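Local structure of bile acid 7a-dehydratase, BaiE (Clostridium hiranonis DSM 13275, 4L8P) at residues E32-R35 / L36-E40; D59-E62 / T63-S66. The protein probably catalyses the 7-alpha-dehydration of bile acid intermediates, eliminating water from the steroid. One frame throughout, in Å; residues are numbered along the deposited sequence.

Overall arrangement
From the N terminus the chain first builds the long helix 22-55, and contact 1 lies toward the middle of that helix, on its N-terminal side, joining residues 32-35 to 36-40 one helical turn on. Contact 2 comes later, where the short helix 58-62 gives way to the loop that leads to strand 73-74. Both are local, neither encloses the other, and no long loop is closed: they stand in series, their centres about 22 Å apart and their nearest atoms about 12 Å. Contact 1 faces strand 98-111 and the two other subunits; contact 2 sits among helix 22-55, helix 83-93 and strand 155-172, within one SnoaL-like domain.

Contact 1: residues E32-R35 / L36-E40; sequences EIQR and LNDIE
With chi1 at 175° R35 swings its CG away from the main-chain N and runs extended from CG to NE, which lays it alongside I39, the two side chains pointing the same way. The methyl CD1 of I39 ends over the centre of one guanidinium face, 3.7 Å from R35 CZ. L36 reaches the same group obliquely, its CD2 4.1 Å from R35 NH1. On another side of the helix Q34 bends at chi2 (61°), which turns its amide NE2 toward the D38 carboxylate. Q34 NE2 gives D38 OD1 a weak hydrogen bond of 3.1 Å, with amide and carboxylate planes 38° apart. The main partners of that carboxylate lie outside the helix: OD1 also takes a hydrogen bond from W156 NE1 and a salt bridge from K151 NZ. So many donors on a buried acid would be expected to stabilise its negative charge. N37 leans its CB onto the carbonyl of I33, 3.4 Å from I33 O, and ND2 approaches I33 CG1. The side-chain ND2 of N37 donates to E32 OE1 of the second subunit, and E32 OE1 of this chain accepts from N37 ND2 of the third. Beneath the side chains run the backbone bonds of the turn: N37 N to I33 O is 2.8 Å, D38 N to Q34 O and I39 N to R35 O follow at 2.9 Å each. I39 and R35 rest on I111 of strand 98-111, whereas I33 and L36 pack against their counterparts in the other subunits. These i to i+4 pairs are those of a regular alpha-helix, here one that joins the sheet of its own SnoaL-like, cystatin-like fold to the interface of the trimer.

Contact 2: residues D59-E62 / T63-S66; sequences DELE and TTLS
Helix 58-62 passes into a type I beta turn from E62 to L65, with two successive threonines folded back onto helix carbonyls. T63 OG1 donates to E60 O at 2.6 Å, and T64 OG1 repeats the move one residue on, reaching L61 O at 2.7 Å. Each hydroxyl sits between its own backbone N and carbonyl carbon (chi1 70° in T63, 73° in T64), the rotation that turns it toward the carbonyl three residues back. Both approach in the carbonyl plane. The backbone amides of the same threonines use those oxygens too, but from well above the plane: T63 N lies 3.0 Å from E60 O, and T64 N is equally far from L61 O. Each carbonyl is thus gripped twice by a single residue, through hydroxyl and amide together. T63 OG1 has a further hydrogen-bond partner in K48 NZ of helix 22-55. The beta turn itself is closed by L65 N, which donates to E62 O at 3.2 Å with an N-H...O angle of 160°. A water spans the turn, donating to E62 O and, at 2.8 Å, to L65 O. On the apolar side L65 comes back toward the helix, its CD1 meeting L61 CD2 at 4.2 Å. The two leucines also touch helix 83-93, L61 at T87 and L65 at V86, while T64 faces L45 and Y49 of helix 22-55. Three successive backbone N-H groups thus bond three residues back, the first two of these bonds doubled by a threonine hydroxyl: a 3-10-like run of i to i+3 bonds whose last member closes the type I turn, within the loop that leads to strand 73-74.

Contact 1: residues E32-R35 / L36-E40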
ATOM      1  N   GLU A  32      -4.464 -24.777   1.063  1.00 18.05           N
ATOM      2  CA  GLU A  32      -3.625 -23.645   0.620  1.00 18.22           C
ATOM      3  C   GLU A  32      -4.434 -22.565  -0.072  1.00 16.90           C
ATOM      4  O   GLU A  32      -4.248 -21.370   0.186  1.00 18.28           O
ATOM      5  CB  GLU A  32      -2.498 -24.100  -0.327  1.00 21.57           C
ATOM      6  CG  GLU A  32      -1.455 -25.014   0.257  1.00 25.75           C
ATOM      7  CD  GLU A  32      -0.812 -24.433   1.497  1.00 36.99           C
ATOM      8  OE1 GLU A  32      -0.262 -23.313   1.419  1.00 39.02           O
ATOM      9  OE2 GLU A  32      -0.866 -25.087   2.559  1.00 46.46           O
ATOM     10  N   ILE A  33      -5.365 -22.961  -0.934  1.00 17.37           N
ATOM     11  CA  ILE A  33      -6.168 -21.982  -1.669  1.00 20.38           C
ATOM     12  C   ILE A  33      -7.145 -21.281  -0.711  1.00 19.51           C
ATOM     13  O   ILE A  33      -7.367 -20.094  -0.828  1.00 19.70           O
ATOM     14  CB  ILE A  33      -6.925 -22.619  -2.879  1.00 24.71           C
ATOM     15  CG1 ILE A  33      -7.367 -21.548  -3.878  1.00 37.12           C
ATOM     16  CG2 ILE A  33      -8.138 -23.402  -2.455  1.00 31.57           C
ATOM     17  CD1 ILE A  33      -6.233 -21.066  -4.748  1.00 44.67           C
ATOM     18  N   GLN A  34      -7.701 -22.018   0.252  1.00 19.40           N
ATOM     19  CA  GLN A  34      -8.607 -21.406   1.215  1.00 21.35           C
ATOM     20  C   GLN A  34      -7.856 -20.324   2.004  1.00 18.54           C
ATOM     21  O   GLN A  34      -8.395 -19.242   2.244  1.00 18.42           O
ATOM     22  CB  GLN A  34      -9.227 -22.421   2.187  1.00 21.87           C
ATOM     23  CG  GLN A  34     -10.258 -21.803   3.150  1.00 24.25           C
ATOM     24  CD  GLN A  34     -11.440 -21.183   2.400  1.00 28.04           C
ATOM     25  OE1 GLN A  34     -12.181 -21.886   1.721  1.00 36.76           O
ATOM     26  NE2 GLN A  34     -11.606 -19.855   2.498  1.00 26.99           N
ATOM     27  N   ARG A  35      -6.626 -20.614   2.392  1.00 18.60           N
ATOM     28  CA  ARG A  35      -5.807 -19.644   3.121  1.00 17.27           C
ATOM     29  C   ARG A  35      -5.601 -18.373   2.284  1.00 15.56           C
ATOM     30  O   ARG A  35      -5.805 -17.242   2.778  1.00 14.92           O
ATOM     31  CB  ARG A  35      -4.465 -20.248   3.533  1.00 17.47           C
ATOM     32  CG  ARG A  35      -3.512 -19.262   4.203  1.00 22.49           C
ATOM     33  CD  ARG A  35      -2.187 -19.880   4.655  1.00 27.02           C
ATOM     34  NE  ARG A  35      -1.192 -18.798   4.876  1.00 35.37           N
ATOM     35  CZ  ARG A  35      -0.346 -18.273   3.970  1.00 44.09           C
ATOM     36  NH1 ARG A  35      -0.302 -18.690   2.696  1.00 37.60           N
ATOM     37  NH2 ARG A  35       0.490 -17.298   4.344  1.00 49.05           N
ATOM     38  N   LEU A  36      -5.198 -18.544   1.016  1.00 14.62           N
ATOM     39  CA  LEU A  36      -4.979 -17.384   0.150  1.00 15.41           C
ATOM     40  C   LEU A  36      -6.242 -16.597  -0.108  1.00 15.21           C
ATOM     41  O   LEU A  36      -6.218 -15.364  -0.126  1.00 15.51           O
ATOM     42  CB  LEU A  36      -4.363 -17.789  -1.173  1.00 18.37           C
ATOM     43  CG  LEU A  36      -2.930 -18.300  -1.064  1.00 20.27           C
ATOM     44  CD1 LEU A  36      -2.541 -18.955  -2.371  1.00 24.98           C
ATOM     45  CD2 LEU A  36      -1.949 -17.215  -0.715  1.00 21.73           C
ATOM     46  N   ASN A  37      -7.354 -17.312  -0.304  1.00 15.14           N
ATOM     47  CA  ASN A  37      -8.643 -16.637  -0.435  1.00 15.47           C
ATOM     48  C   ASN A  37      -9.015 -15.822   0.805  1.00 13.93           C
ATOM     49  O   ASN A  37      -9.512 -14.677   0.684  1.00 14.79           O
ATOM     50  CB  ASN A  37      -9.778 -17.637  -0.712  1.00 16.29           C
ATOM     51  CG  ASN A  37      -9.837 -18.059  -2.170  1.00 21.03           C
ATOM     52  OD1 ASN A  37      -9.308 -17.377  -3.044  1.00 23.61           O
ATOM     53  ND2 ASN A  37     -10.509 -19.166  -2.435  1.00 22.83           N
ATOM     54  N   ASP A  38      -8.805 -16.404   1.990  1.00 14.53           N
ATOM     55  CA  ASP A  38      -9.067 -15.688   3.255  1.00 14.98           C
ATOM     56  C   ASP A  38      -8.182 -14.438   3.402  1.00 14.14           C
ATOM     57  O   ASP A  38      -8.666 -13.364   3.775  1.00 14.48           O
ATOM     58  CB  ASP A  38      -8.894 -16.624   4.450  1.00 14.70           C
ATOM     59  CG  ASP A  38     -10.028 -17.618   4.595  1.00 16.61           C
ATOM     60  OD1 ASP A  38     -11.170 -17.344   4.175  1.00 17.94           O
ATOM     61  OD2 ASP A  38      -9.752 -18.683   5.165  1.00 20.22           O
ATOM     62  N   ILE A  39      -6.909 -14.566   3.041  1.00 13.94           N
ATOM     63  CA  ILE A  39      -5.986 -13.444   3.128  1.00 13.44           C
ATOM     64  C   ILE A  39      -6.484 -12.321   2.222  1.00 13.56           C
ATOM     65  O   ILE A  39      -6.530 -11.139   2.636  1.00 13.04           O
ATOM     66  CB  ILE A  39      -4.554 -13.861   2.787  1.00 14.94           C
ATOM     67  CG1 ILE A  39      -3.974 -14.700   3.924  1.00 15.83           C
ATOM     68  CG2 ILE A  39      -3.666 -12.633   2.478  1.00 14.33           C
ATOM     69  CD1 ILE A  39      -2.645 -15.346   3.562  1.00 16.58           C
ATOM     70  N   GLU A  40      -6.825 -12.667   0.984  1.00 13.57           N
ATOM     71  CA  GLU A  40      -7.320 -11.645   0.057  1.00 15.13           C
ATOM     72  C   GLU A  40      -8.630 -11.008   0.536  1.00 13.74           C
ATOM     73  O   GLU A  40      -8.793  -9.802   0.408  1.00 15.15           O
ATOM     74  CB  GLU A  40      -7.467 -12.218  -1.362  1.00 15.58           C
ATOM     75  CG  GLU A  40      -7.960 -11.225  -2.396  1.00 16.77           C
ATOM     76  CD  GLU A  40      -7.034 -10.020  -2.621  1.00 17.44           C
ATOM     77  OE1 GLU A  40      -5.840 -10.038  -2.246  1.00 17.22           O
ATOM     78  OE2 GLU A  40      -7.517  -9.027  -3.217  1.00 18.15           O
TER

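Contact 2: residues D59-E62 / T63-S66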
ATOM      1  N   ASP A  59     -23.115   3.731   7.670  1.00 21.88           N
ATOM      2  CA  ASP A  59     -23.887   2.482   7.545  1.00 23.76           C
ATOM      3  C   ASP A  59     -23.113   1.368   6.863  1.00 22.76           C
ATOM      4  O   ASP A  59     -23.152   0.223   7.310  1.00 22.69           O
ATOM      5  CB  ASP A  59     -25.200   2.707   6.780  1.00 27.76           C
ATOM      6  CG  ASP A  59     -26.191   3.554   7.561  1.00 34.88           C
ATOM      7  OD1 ASP A  59     -26.083   3.608   8.799  1.00 33.35           O
ATOM      8  OD2 ASP A  59     -27.075   4.164   6.921  1.00 44.38           O
ATOM      9  N   GLU A  60     -22.433   1.704   5.774  1.00 20.97           N
ATOM     10  CA  GLU A  60     -21.538   0.742   5.104  1.00 20.31           C
ATOM     11  C   GLU A  60     -20.350   0.319   5.979  1.00 17.87           C
ATOM     12  O   GLU A  60     -20.021  -0.877   6.057  1.00 19.38           O
ATOM     13  CB  GLU A  60     -21.082   1.262   3.731  1.00 21.77           C
ATOM     14  CG  GLU A  60     -20.501   0.158   2.851  1.00 31.86           C
ATOM     15  CD  GLU A  60     -20.298   0.558   1.393  1.00 47.96           C
ATOM     16  OE1 GLU A  60     -20.539   1.731   1.015  1.00 42.88           O
ATOM     17  OE2 GLU A  60     -19.886  -0.322   0.610  1.00 64.14           O
ATOM     18  N   LEU A  61     -19.727   1.268   6.688  1.00 18.83           N
ATOM     19  CA  LEU A  61     -18.649   0.907   7.613  1.00 19.99           C
ATOM     20  C   LEU A  61     -19.113  -0.114   8.654  1.00 19.27           C
ATOM     21  O   LEU A  61     -18.393  -1.051   9.015  1.00 15.80           O
ATOM     22  CB  LEU A  61     -18.112   2.133   8.328  1.00 19.78           C
ATOM     23  CG  LEU A  61     -16.848   1.860   9.161  1.00 21.16           C
ATOM     24  CD1 LEU A  61     -16.008   3.125   9.149  1.00 25.97           C
ATOM     25  CD2 LEU A  61     -17.130   1.514  10.621  1.00 23.79           C
ATOM     26  N   GLU A  62     -20.336   0.055   9.154  1.00 18.45           N
ATOM     27  CA  GLU A  62     -20.891  -0.862  10.143  1.00 18.33           C
ATOM     28  C   GLU A  62     -20.894  -2.333   9.669  1.00 18.16           C
ATOM     29  O   GLU A  62     -20.701  -3.234  10.474  1.00 19.08           O
ATOM     30  CB  GLU A  62     -22.332  -0.437  10.509  1.00 22.40           C
ATOM     31  CG  GLU A  62     -22.891  -1.130  11.737  1.00 28.83           C
ATOM     32  CD  GLU A  62     -24.279  -0.618  12.123  1.00 33.58           C
ATOM     33  OE1 GLU A  62     -24.558   0.560  11.877  1.00 37.49           O
ATOM     34  OE2 GLU A  62     -25.062  -1.403  12.690  1.00 45.61           O
ATOM     35  N   THR A  63     -21.037  -2.561   8.369  1.00 17.57           N
ATOM     36  CA  THR A  63     -21.056  -3.925   7.794  1.00 20.23           C
ATOM     37  C   THR A  63     -19.690  -4.623   7.823  1.00 19.92           C
ATOM     38  O   THR A  63     -19.620  -5.826   7.643  1.00 20.94           O
ATOM     39  CB  THR A  63     -21.579  -3.966   6.349  1.00 21.29           C
ATOM     40  OG1 THR A  63     -20.633  -3.363   5.440  1.00 20.55           O
ATOM     41  CG2 THR A  63     -22.935  -3.293   6.226  1.00 22.98           C
ATOM     42  N   THR A  64     -18.615  -3.867   8.048  1.00 18.42           N
ATOM     43  CA  THR A  64     -17.278  -4.450   8.202  1.00 17.46           C
ATOM     44  C   THR A  64     -16.984  -4.969   9.615  1.00 17.18           C
ATOM     45  O   THR A  64     -15.983  -5.652   9.810  1.00 17.34           O
ATOM     46  CB  THR A  64     -16.166  -3.436   7.806  1.00 15.47           C
ATOM     47  OG1 THR A  64     -16.050  -2.419   8.812  1.00 16.74           O
ATOM     48  CG2 THR A  64     -16.420  -2.834   6.417  1.00 16.20           C
ATOM     49  N   LEU A  65     -17.825  -4.630  10.591  1.00 17.49           N
ATOM     50  CA  LEU A  65     -17.616  -4.945  11.997  1.00 17.83           C
ATOM     51  C   LEU A  65     -18.370  -6.214  12.328  1.00 17.09           C
ATOM     52  O   LEU A  65     -19.498  -6.465  11.831  1.00 18.81           O
ATOM     53  CB  LEU A  65     -18.104  -3.803  12.911  1.00 17.88           C
ATOM     54  CG  LEU A  65     -17.523  -2.410  12.601  1.00 18.24           C
ATOM     55  CD1 LEU A  65     -18.097  -1.350  13.540  1.00 20.22           C
ATOM     56  CD2 LEU A  65     -16.004  -2.434  12.660  1.00 20.86           C
ATOM     57  N   SER A  66     -17.771  -7.023  13.176  1.00 18.83           N
ATOM     58  CA  SER A  66     -18.387  -8.313  13.516  1.00 20.32           C
ATOM     59  C   SER A  66     -19.793  -8.184  14.091  1.00 23.23           C
ATOM     60  O   SER A  66     -20.013  -7.325  14.937  1.00 22.28           O
ATOM     61  CB  SER A  66     -17.507  -9.073  14.493  1.00 22.98           C
ATOM     62  OG  SER A  66     -18.146 -10.291  14.851  1.00 26.06           O
TER
HETATM   63  O   HOH W   1     -22.134  -5.968  11.161  1.00 44.87           O